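Local coordinates for protein probable tRNA pseudouridine synthase D (Methanosarcina mazei, PDB 1Z2Z) that probably converts uridine-13 of transfer RNAs into pseudouridine, as a member of the TruD family of pseudouridine synthases, at residues G171-G176 / Y421-L426. Numbering follows the deposited sequence.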
ATOM      1  N   GLY A 171       4.820   0.570  -1.507  1.00 43.12           N
ATOM      2  CA  GLY A 171       4.445   0.599  -2.914  1.00 45.79           C
ATOM      3  C   GLY A 171       4.305   1.960  -3.570  1.00 46.62           C
ATOM      4  O   GLY A 171       4.000   2.953  -2.913  1.00 46.56           O
ATOM      5  N   ILE A 172       4.511   1.995  -4.883  1.00 48.18           N
ATOM      6  CA  ILE A 172       4.417   3.234  -5.644  1.00 49.91           C
ATOM      7  C   ILE A 172       3.027   3.868  -5.547  1.00 50.11           C
ATOM      8  O   ILE A 172       2.873   5.066  -5.771  1.00 50.92           O
ATOM      9  CB  ILE A 172       4.806   2.996  -7.141  1.00 50.84           C
ATOM     10  CG1 ILE A 172       4.684   4.297  -7.943  1.00 52.09           C
ATOM     11  CG2 ILE A 172       3.919   1.923  -7.752  1.00 51.14           C
ATOM     12  CD1 ILE A 172       5.592   5.423  -7.460  1.00 52.99           C
ATOM     13  N   GLN A 173       2.017   3.077  -5.197  1.00 50.51           N
ATOM     14  CA  GLN A 173       0.659   3.610  -5.064  1.00 51.23           C
ATOM     15  C   GLN A 173       0.419   4.302  -3.728  1.00 50.15           C
ATOM     16  O   GLN A 173      -0.486   5.124  -3.603  1.00 49.85           O
ATOM     17  CB  GLN A 173      -0.360   2.494  -5.238  1.00 52.55           C
ATOM     18  CG  GLN A 173      -0.369   1.929  -6.627  1.00 57.17           C
ATOM     19  CD  GLN A 173      -1.410   0.849  -6.798  1.00 60.49           C
ATOM     20  OE1 GLN A 173      -1.337  -0.202  -6.153  1.00 61.57           O
ATOM     21  NE2 GLN A 173      -2.395   1.098  -7.667  1.00 60.53           N
ATOM     22  N   ARG A 174       1.240   3.954  -2.737  1.00 49.66           N
ATOM     23  CA  ARG A 174       1.150   4.516  -1.390  1.00 48.39           C
ATOM     24  C   ARG A 174       1.596   5.982  -1.365  1.00 47.32           C
ATOM     25  O   ARG A 174       1.253   6.725  -0.448  1.00 46.25           O
ATOM     26  CB  ARG A 174       2.030   3.719  -0.414  1.00 49.13           C
ATOM     27  CG  ARG A 174       1.820   2.197  -0.368  1.00 50.62           C
ATOM     28  CD  ARG A 174       0.587   1.775   0.427  1.00 51.79           C
ATOM     29  NE  ARG A 174      -0.652   2.115  -0.268  1.00 55.70           N
ATOM     30  CZ  ARG A 174      -1.102   1.499  -1.363  1.00 56.52           C
ATOM     31  NH1 ARG A 174      -0.419   0.494  -1.902  1.00 55.26           N
ATOM     32  NH2 ARG A 174      -2.239   1.893  -1.924  1.00 56.42           N
ATOM     33  N   PHE A 175       2.363   6.397  -2.367  1.00 46.99           N
ATOM     34  CA  PHE A 175       2.856   7.774  -2.418  1.00 47.67           C
ATOM     35  C   PHE A 175       1.924   8.706  -3.180  1.00 48.58           C
ATOM     36  O   PHE A 175       2.270   9.851  -3.474  1.00 47.93           O
ATOM     37  CB  PHE A 175       4.250   7.801  -3.046  1.00 43.89           C
ATOM     38  CG  PHE A 175       5.269   7.042  -2.260  1.00 43.34           C
ATOM     39  CD1 PHE A 175       6.020   7.676  -1.277  1.00 43.44           C
ATOM     40  CD2 PHE A 175       5.457   5.678  -2.474  1.00 43.01           C
ATOM     41  CE1 PHE A 175       6.941   6.962  -0.521  1.00 42.67           C
ATOM     42  CE2 PHE A 175       6.376   4.950  -1.722  1.00 41.60           C
ATOM     43  CZ  PHE A 175       7.120   5.593  -0.746  1.00 42.97           C
ATOM     44  N   GLY A 176       0.736   8.210  -3.488  1.00 50.90           N
ATOM     45  CA  GLY A 176      -0.218   9.016  -4.220  1.00 55.48           C
ATOM     46  C   GLY A 176      -1.254   8.185  -4.950  1.00 58.09           C
ATOM     47  O   GLY A 176      -0.951   7.116  -5.499  1.00 57.46           O
ATOM     48  N   TYR A 421      -0.499  -5.317   0.784  1.00 37.14           N
ATOM     49  CA  TYR A 421      -0.843  -5.353  -0.642  1.00 35.17           C
ATOM     50  C   TYR A 421      -0.147  -6.457  -1.444  1.00 34.43           C
ATOM     51  O   TYR A 421       1.007  -6.783  -1.189  1.00 34.70           O
ATOM     52  CB  TYR A 421      -0.509  -4.000  -1.258  1.00 35.13           C
ATOM     53  CG  TYR A 421      -1.305  -2.863  -0.670  1.00 37.88           C
ATOM     54  CD1 TYR A 421      -2.617  -2.613  -1.092  1.00 38.15           C
ATOM     55  CD2 TYR A 421      -0.744  -2.019   0.294  1.00 37.80           C
ATOM     56  CE1 TYR A 421      -3.347  -1.545  -0.578  1.00 38.74           C
ATOM     57  CE2 TYR A 421      -1.465  -0.949   0.817  1.00 40.22           C
ATOM     58  CZ  TYR A 421      -2.769  -0.712   0.371  1.00 41.29           C
ATOM     59  OH  TYR A 421      -3.462   0.391   0.836  1.00 41.09           O
ATOM     60  N   ALA A 422      -0.858  -7.009  -2.426  1.00 34.23           N
ATOM     61  CA  ALA A 422      -0.336  -8.082  -3.273  1.00 33.60           C
ATOM     62  C   ALA A 422       0.818  -7.638  -4.165  1.00 33.49           C
ATOM     63  O   ALA A 422       1.696  -8.437  -4.489  1.00 32.00           O
ATOM     64  CB  ALA A 422      -1.447  -8.654  -4.138  1.00 33.13           C
ATOM     65  N   THR A 423       0.811  -6.376  -4.577  1.00 33.31           N
ATOM     66  CA  THR A 423       1.880  -5.880  -5.426  1.00 35.32           C
ATOM     67  C   THR A 423       3.217  -6.087  -4.750  1.00 35.60           C
ATOM     68  O   THR A 423       4.228  -6.313  -5.409  1.00 37.44           O
ATOM     69  CB  THR A 423       1.732  -4.394  -5.724  1.00 35.45           C
ATOM     70  OG1 THR A 423       1.500  -3.684  -4.505  1.00 35.64           O
ATOM     71  CG2 THR A 423       0.586  -4.164  -6.689  1.00 35.10           C
ATOM     72  N   THR A 424       3.216  -6.015  -3.429  1.00 34.93           N
ATOM     73  CA  THR A 424       4.435  -6.193  -2.669  1.00 35.47           C
ATOM     74  C   THR A 424       4.989  -7.609  -2.818  1.00 36.12           C
ATOM     75  O   THR A 424       6.185  -7.839  -2.660  1.00 36.73           O
ATOM     76  CB  THR A 424       4.188  -5.895  -1.200  1.00 34.25           C
ATOM     77  OG1 THR A 424       3.844  -4.511  -1.060  1.00 34.52           O
ATOM     78  CG2 THR A 424       5.426  -6.201  -0.388  1.00 35.50           C
ATOM     79  N   VAL A 425       4.120  -8.556  -3.133  1.00 35.63           N
ATOM     80  CA  VAL A 425       4.556  -9.925  -3.288  1.00 35.07           C
ATOM     81  C   VAL A 425       4.935 -10.174  -4.731  1.00 36.33           C
ATOM     82  O   VAL A 425       5.931 -10.841  -5.012  1.00 38.52           O
ATOM     83  CB  VAL A 425       3.438 -10.910  -2.892  1.00 35.13           C
ATOM     84  CG1 VAL A 425       3.869 -12.337  -3.177  1.00 32.95           C
ATOM     85  CG2 VAL A 425       3.094 -10.741  -1.416  1.00 33.71           C
ATOM     86  N   LEU A 426       4.134  -9.630  -5.640  1.00 34.83           N
ATOM     87  CA  LEU A 426       4.336  -9.797  -7.072  1.00 33.45           C
ATOM     88  C   LEU A 426       5.634  -9.210  -7.599  1.00 33.82           C
ATOM     89  O   LEU A 426       6.287  -9.816  -8.440  1.00 33.64           O
ATOM     90  CB  LEU A 426       3.161  -9.181  -7.820  1.00 32.31           C
ATOM     91  CG  LEU A 426       1.835  -9.918  -7.645  1.00 31.51           C
ATOM     92  CD1 LEU A 426       0.765  -9.172  -8.418  1.00 30.31           C
ATOM     93  CD2 LEU A 426       1.949 -11.357  -8.138  1.00 30.17           C
TER
HETATM   94  O   HOH W   1      -0.767  -2.029  -4.229  1.00 26.26           O
HETATM   95  O   HOH W   2      -3.802   3.198  -0.174  1.00 68.90           O
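Arg-174 lays its guanidinium flat on the ring of Tyr-421, the two planes only 13° apart. This is a stacked cation-pi pair: CZ of Arg-174 sits 3.6 Å from the centroid of the Tyr-421 ring, and NH1 lies over the middle of that face. The arginine chain gets there by folding, with bends at chi2 (-78°) and chi3 (71°) that turn the head back over the ring, while CD rests against CE2 of Tyr-421.

Water makes the polar links. One molecule takes a bond from NH2 of Arg-174 at 2.7 Å and is hydrogen-bonded to OH of Tyr-421 at 3.0 Å, bridging the guanidinium and the phenol hydroxyl of the stacked pair. A second water donates to OE1 of Gln-173 at 2.7 Å, pairs with OG1 of Thr-423 at 2.8 Å, and lies in the guanidinium plane, where NH1 of Arg-174 gives it a weak bond. With a leucine in place of Arg-174, the Tyr-421 face would probably lose its cationic partner and both waters an N-H donor.

The side chain of Gln-173 is about 7 Å from that of Asp-86, the predicted nucleophile, so this surface contact borders the probable active site. It joins the loop between strand 165-167 and helix 182-191 to the 421-426 segment, which runs into helix 423-430 and whose Val-425 and Leu-426 pack on strand 408-417.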